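Local coordinates for protein single-stranded-DNA-specific exonuclease RecJ (Thermus thermophilus, PDB 2ZXR) that degrades single-stranded DNA exonucleolytically in the 5' to 3' direction, using divalent metal ions such as magnesium or manganese, at residues Trp36-Arg41 with Gly456-Leu461; Ala31-Trp36 with Ala429-Leu434. All blocks are in the same frame, centred on the assembly; numbering follows the deposited sequence.

Interaction 1 of 2, residues Trp36-Arg41 with Gly456-Leu461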
loop_
_atom_site.group_PDB
_atom_site.type_symbol
_atom_site.label_atom_id
_atom_site.label_comp_id
_atom_site.label_asym_id
_atom_site.label_seq_id
_atom_site.Cartn_x
_atom_site.Cartn_y
_atom_site.Cartn_z
ATOM N N TRP A 36 11.334 -9.511 -4.264
ATOM C CA TRP A 36 11.216 -9.897 -5.671
ATOM C C TRP A 36 9.990 -9.245 -6.317
ATOM O O TRP A 36 10.074 -8.713 -7.430
ATOM C CB TRP A 36 11.121 -11.413 -5.830
ATOM C CG TRP A 36 11.142 -11.851 -7.280
ATOM C CD1 TRP A 36 12.251 -12.031 -8.074
ATOM C CD2 TRP A 36 10.011 -12.155 -8.104
ATOM N NE1 TRP A 36 11.872 -12.431 -9.336
ATOM C CE2 TRP A 36 10.507 -12.514 -9.385
ATOM C CE3 TRP A 36 8.628 -12.163 -7.889
ATOM C CZ2 TRP A 36 9.660 -12.879 -10.445
ATOM C CZ3 TRP A 36 7.784 -12.525 -8.947
ATOM C CH2 TRP A 36 8.309 -12.878 -10.209
ATOM N N HIS A 37 8.864 -9.272 -5.616
ATOM C CA HIS A 37 7.634 -8.674 -6.116
ATOM C C HIS A 37 7.678 -7.154 -6.252
ATOM O O HIS A 37 7.054 -6.606 -7.153
ATOM C CB HIS A 37 6.452 -9.046 -5.213
ATOM C CG HIS A 37 5.893 -10.411 -5.484
ATOM N ND1 HIS A 37 5.447 -10.799 -6.732
ATOM C CD2 HIS A 37 5.720 -11.483 -4.674
ATOM C CE1 HIS A 37 5.029 -12.051 -6.679
ATOM N NE2 HIS A 37 5.183 -12.489 -5.441
ATOM N N ARG A 38 8.393 -6.482 -5.352
ATOM C CA ARG A 38 8.479 -5.030 -5.355
ATOM C C ARG A 38 9.608 -4.581 -6.246
ATOM O O ARG A 38 9.914 -3.398 -6.304
ATOM C CB ARG A 38 8.747 -4.487 -3.942
ATOM C CG ARG A 38 7.931 -5.100 -2.816
ATOM C CD ARG A 38 6.627 -4.381 -2.600
ATOM N NE ARG A 38 5.719 -5.120 -1.726
ATOM C CZ ARG A 38 5.479 -4.832 -0.451
ATOM N NH1 ARG A 38 6.088 -3.807 0.131
ATOM N NH2 ARG A 38 4.597 -5.555 0.230
ATOM N N GLY A 39 10.247 -5.529 -6.917
ATOM C CA GLY A 39 11.347 -5.194 -7.805
ATOM C C GLY A 39 12.693 -4.943 -7.152
ATOM O O GLY A 39 13.596 -4.425 -7.809
ATOM N N PHE A 40 12.851 -5.277 -5.872
ATOM C CA PHE A 40 14.145 -5.080 -5.215
ATOM C C PHE A 40 15.024 -6.301 -5.485
ATOM O O PHE A 40 14.742 -7.392 -4.996
ATOM C CB PHE A 40 13.971 -4.886 -3.703
ATOM C CG PHE A 40 13.222 -3.630 -3.334
ATOM C CD1 PHE A 40 11.836 -3.622 -3.268
ATOM C CD2 PHE A 40 13.909 -2.448 -3.070
ATOM C CE1 PHE A 40 11.139 -2.457 -2.944
ATOM C CE2 PHE A 40 13.221 -1.277 -2.744
ATOM C CZ PHE A 40 11.835 -1.284 -2.682
ATOM N N ARG A 41 16.090 -6.115 -6.261
ATOM C CA ARG A 41 16.978 -7.217 -6.613
ATOM C C ARG A 41 18.378 -7.148 -6.009
ATOM O O ARG A 41 18.892 -8.159 -5.536
ATOM C CB ARG A 41 17.085 -7.330 -8.138
ATOM C CG ARG A 41 15.739 -7.462 -8.845
ATOM C CD ARG A 41 14.825 -8.479 -8.153
ATOM N NE ARG A 41 13.470 -8.494 -8.710
ATOM C CZ ARG A 41 13.137 -9.062 -9.866
ATOM N NH1 ARG A 41 11.876 -9.019 -10.288
ATOM N NH2 ARG A 41 14.063 -9.681 -10.595
ATOM N N GLY A 456 3.736 3.398 -2.548
ATOM C CA GLY A 456 4.496 2.456 -3.362
ATOM C C GLY A 456 4.562 0.972 -2.925
ATOM O O GLY A 456 4.323 0.060 -3.708
ATOM N N ASN A 457 4.950 0.734 -1.679
ATOM C CA ASN A 457 5.077 -0.616 -1.159
ATOM C C ASN A 457 4.341 -0.641 0.144
ATOM O O ASN A 457 4.819 -0.082 1.133
ATOM C CB ASN A 457 6.566 -1.001 -0.899
ATOM C CG ASN A 457 7.321 0.116 -0.285
ATOM O OD1 ASN A 457 8.224 -0.050 0.557
ATOM N ND2 ASN A 457 6.951 1.308 -0.705
ATOM N N PRO A 458 3.143 -1.254 0.156
ATOM C CA PRO A 458 2.357 -1.348 1.383
ATOM C C PRO A 458 3.003 -2.416 2.246
ATOM O O PRO A 458 3.729 -3.261 1.758
ATOM C CB PRO A 458 0.988 -1.784 0.882
ATOM C CG PRO A 458 1.322 -2.646 -0.270
ATOM C CD PRO A 458 2.414 -1.855 -0.976
ATOM N N GLU A 459 2.781 -2.367 3.541
ATOM C CA GLU A 459 3.349 -3.385 4.381
ATOM C C GLU A 459 2.744 -4.744 3.917
ATOM O O GLU A 459 1.546 -4.843 3.599
ATOM C CB GLU A 459 2.984 -3.068 5.822
ATOM C CG GLU A 459 3.584 -3.968 6.849
ATOM C CD GLU A 459 3.387 -3.397 8.233
ATOM O OE1 GLU A 459 2.729 -2.343 8.356
ATOM O OE2 GLU A 459 3.887 -3.996 9.184
ATOM N N PRO A 460 3.573 -5.793 3.837
ATOM C CA PRO A 460 3.069 -7.112 3.411
ATOM C C PRO A 460 2.089 -7.775 4.388
ATOM O O PRO A 460 2.195 -7.602 5.615
ATOM C CB PRO A 460 4.342 -7.943 3.270
ATOM C CG PRO A 460 5.247 -7.338 4.257
ATOM C CD PRO A 460 5.024 -5.844 4.087
ATOM N N LEU A 461 1.151 -8.548 3.838
ATOM C CA LEU A 461 0.186 -9.278 4.652
ATOM C C LEU A 461 0.415 -10.781 4.517
ATOM O O LEU A 461 0.615 -11.289 3.401
ATOM C CB LEU A 461 -1.239 -8.971 4.217
ATOM C CG LEU A 461 -1.727 -7.541 4.380
ATOM C CD1 LEU A 461 -3.000 -7.374 3.552
ATOM C CD2 LEU A 461 -1.952 -7.230 5.862
#
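R38 reaches from the Schellman motif that ends helix 29-37 to P458, in the proline-rich loop leading into strand 462-466 of the OB domain. Its NH2 donates a weak hydrogen bond to P458 O, 2.9 Å away but bent, with an N-H...O angle of 119°. CD of the P458 ring lies over the centre of one guanidinium face, 4.2 Å above its plane. P460 N is at the edge, in plane, 3.8 Å from R38 NH2. The proline rings put carbon beside the guanidinium, P458 over a face and P460 at an edge, and, lacking an N-H, bring no donor to compete for P458 O. N457 CB packs tightly, 3.0 Å from R38 NH1, with R38 CD 3.8 Å away, and the two side chains cross at about a right angle. A bend at chi2 (-89°) turns the arginine from the helix end toward the loop.

Behind R38, G39 takes a positive phi of 80°, easily adopted by glycine, and its N bonds back to W36 O at 3.2 Å, turning the chain out of the helix. H37 NE2 makes a weak hydrogen bond to S11 O, while P460 packs on Y453 and L431. R41 returns over the helix end: its backbone N bonds to D45 OD2, and its cationic group makes a cation-pi contact with the W36 indole, W36 CD1 lying 3.6 Å above the centre of the R41 guanidinium plane.

Interaction 2 of 2, residues Ala31-Trp36 with Ala429-Leu434; sequences AALAYW and ALLDLL
A34 and L431 mark the closest backbone approach, 6.8 Å from CA to CA, where helix 29-37 packs against strand 426-433, a helix lying on one face of a mixed beta-sheet. The sheet also contains strands 5-9 and 462-466. Strand 426-433 is broken by a bulge or short loop, and L431 has helical rather than extended backbone angles (-71°/-48°).

No hydrogen bond joins the two segments; the contact is apolar. L431 has the largest share, and its branched end spans two successive helix residues. CD2 comes 3.8 Å from L33 CB and equally near the backbone N of A34, while CD1 meets A34 CB at 4.1 Å. With CG anti to the backbone N (chi1 -150°), the two methyls come nearer the helix than the first bond of the side chain would suggest. Alanine suits position 34 because its short side chain lets the leucine approach the helix backbone. L33 is longer and extends past L431 to D432, crossing that side chain at about a right angle; it also touches W18 of helix 15-25.

D432 turns its CB toward L33, with OD1 about as near. Its carboxylate is engaged by helix 624-639 through a salt bridge from R633 NH1 to OD2, a pairing that probably offsets the charge of the buried carboxylate. L433 packs on the same helix. The contact ends at L33 CD1, 4.2 Å from D432 CB.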
loop_
_atom_site.group_PDB
_atom_site.type_symbol
_atom_site.label_atom_id
_atom_site.label_comp_id
_atom_site.label_asym_id
_atom_site.label_seq_id
_atom_site.Cartn_x
_atom_site.Cartn_y
_atom_site.Cartn_z
ATOM N N ALA A 31 10.844 -12.689 3.104
ATOM C CA ALA A 31 11.196 -11.325 2.759
ATOM C C ALA A 31 11.666 -11.246 1.302
ATOM O O ALA A 31 11.321 -10.306 0.575
ATOM C CB ALA A 31 12.281 -10.819 3.708
ATOM N N ALA A 32 12.447 -12.233 0.862
ATOM C CA ALA A 32 12.920 -12.226 -0.525
ATOM C C ALA A 32 11.734 -12.270 -1.484
ATOM O O ALA A 32 11.794 -11.717 -2.569
ATOM C CB ALA A 32 13.852 -13.407 -0.786
ATOM N N LEU A 33 10.662 -12.939 -1.086
ATOM C CA LEU A 33 9.470 -13.014 -1.920
ATOM C C LEU A 33 8.937 -11.584 -2.117
ATOM O O LEU A 33 8.609 -11.168 -3.241
ATOM C CB LEU A 33 8.412 -13.862 -1.211
ATOM C CG LEU A 33 7.950 -15.168 -1.851
ATOM C CD1 LEU A 33 7.272 -16.058 -0.797
ATOM C CD2 LEU A 33 6.988 -14.846 -2.973
ATOM N N ALA A 34 8.854 -10.842 -1.015
ATOM C CA ALA A 34 8.374 -9.452 -1.032
ATOM C C ALA A 34 9.285 -8.575 -1.902
ATOM O O ALA A 34 8.818 -7.853 -2.800
ATOM C CB ALA A 34 8.310 -8.906 0.392
ATOM N N TYR A 35 10.591 -8.642 -1.654
ATOM C CA TYR A 35 11.521 -7.859 -2.458
ATOM C C TYR A 35 11.396 -8.213 -3.942
ATOM O O TYR A 35 11.332 -7.308 -4.790
ATOM C CB TYR A 35 12.959 -8.072 -1.989
ATOM C CG TYR A 35 13.201 -7.566 -0.596
ATOM C CD1 TYR A 35 12.967 -6.233 -0.271
ATOM C CD2 TYR A 35 13.632 -8.423 0.409
ATOM C CE1 TYR A 35 13.156 -5.776 1.030
ATOM C CE2 TYR A 35 13.814 -7.985 1.699
ATOM C CZ TYR A 35 13.576 -6.664 2.012
ATOM O OH TYR A 35 13.737 -6.234 3.305
ATOM N N TRP A 36 11.334 -9.511 -4.264
ATOM C CA TRP A 36 11.216 -9.897 -5.671
ATOM C C TRP A 36 9.990 -9.245 -6.317
ATOM O O TRP A 36 10.074 -8.713 -7.430
ATOM C CB TRP A 36 11.121 -11.413 -5.830
ATOM C CG TRP A 36 11.142 -11.851 -7.280
ATOM C CD1 TRP A 36 12.251 -12.031 -8.074
ATOM C CD2 TRP A 36 10.011 -12.155 -8.104
ATOM N NE1 TRP A 36 11.872 -12.431 -9.336
ATOM C CE2 TRP A 36 10.507 -12.514 -9.385
ATOM C CE3 TRP A 36 8.628 -12.163 -7.889
ATOM C CZ2 TRP A 36 9.660 -12.879 -10.445
ATOM C CZ3 TRP A 36 7.784 -12.525 -8.947
ATOM C CH2 TRP A 36 8.309 -12.878 -10.209
ATOM N N ALA A 429 -4.037 -8.756 -1.123
ATOM C CA ALA A 429 -2.877 -9.474 -1.636
ATOM C C ALA A 429 -2.092 -10.114 -0.484
ATOM O O ALA A 429 -1.633 -9.440 0.433
ATOM C CB ALA A 429 -1.981 -8.511 -2.438
ATOM N N LEU A 430 -1.951 -11.430 -0.536
ATOM C CA LEU A 430 -1.248 -12.156 0.513
ATOM C C LEU A 430 0.124 -12.549 0.010
ATOM O O LEU A 430 0.250 -13.124 -1.072
ATOM C CB LEU A 430 -2.029 -13.402 0.919
ATOM C CG LEU A 430 -3.242 -13.314 1.844
ATOM C CD1 LEU A 430 -3.069 -12.181 2.841
ATOM C CD2 LEU A 430 -4.483 -13.108 1.034
ATOM N N LEU A 431 1.140 -12.229 0.796
ATOM C CA LEU A 431 2.522 -12.521 0.455
ATOM C C LEU A 431 2.796 -14.013 0.551
ATOM O O LEU A 431 3.351 -14.611 -0.364
ATOM C CB LEU A 431 3.477 -11.797 1.414
ATOM C CG LEU A 431 4.882 -11.329 1.015
ATOM C CD1 LEU A 431 5.847 -11.697 2.149
ATOM C CD2 LEU A 431 5.323 -11.902 -0.287
ATOM N N ASP A 432 2.378 -14.619 1.650
ATOM C CA ASP A 432 2.651 -16.034 1.847
ATOM C C ASP A 432 1.993 -16.486 3.136
ATOM O O ASP A 432 1.407 -15.679 3.857
ATOM C CB ASP A 432 4.166 -16.211 1.963
ATOM C CG ASP A 432 4.588 -17.656 2.124
ATOM O OD1 ASP A 432 5.702 -17.877 2.657
ATOM O OD2 ASP A 432 3.832 -18.566 1.718
ATOM N N LEU A 433 2.098 -17.784 3.412
ATOM C CA LEU A 433 1.578 -18.396 4.634
ATOM C C LEU A 433 2.538 -17.914 5.725
ATOM O O LEU A 433 3.733 -17.869 5.496
ATOM C CB LEU A 433 1.671 -19.924 4.532
ATOM C CG LEU A 433 0.522 -20.848 4.098
ATOM C CD1 LEU A 433 -0.756 -20.068 4.039
ATOM C CD2 LEU A 433 0.830 -21.524 2.759
ATOM N N LEU A 434 2.032 -17.539 6.893
ATOM C CA LEU A 434 2.912 -17.078 7.974
ATOM C C LEU A 434 3.825 -18.231 8.406
ATOM O O LEU A 434 3.382 -19.366 8.471
ATOM C CB LEU A 434 2.092 -16.633 9.185
ATOM C CG LEU A 434 2.867 -15.884 10.274
ATOM C CD1 LEU A 434 3.159 -14.476 9.780
ATOM C CD2 LEU A 434 2.059 -15.827 11.559
#

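Overall arrangement
Interactions 1 and 2 are neighbours with centres about 8 Å apart, and both draw on helix 29-37: interaction 2 uses its buried side, interaction 1 its C-terminal end. Two probable backbone hydrogen bonds join them. F40 N to Y35 O, 2.8 Å, completes the Schellman turn, and L431 N to L461 O, also 2.8 Å, ties the loop before strand 462-466 to strand 426-433. The segments alternate along the chain, and in both contacts some 400 residues separate the helix region from its partner, strand 426-433 or the loop before strand 462-466. Both contacts lie away from the magnesium site formed by D84, D136, H160, H161 and D221.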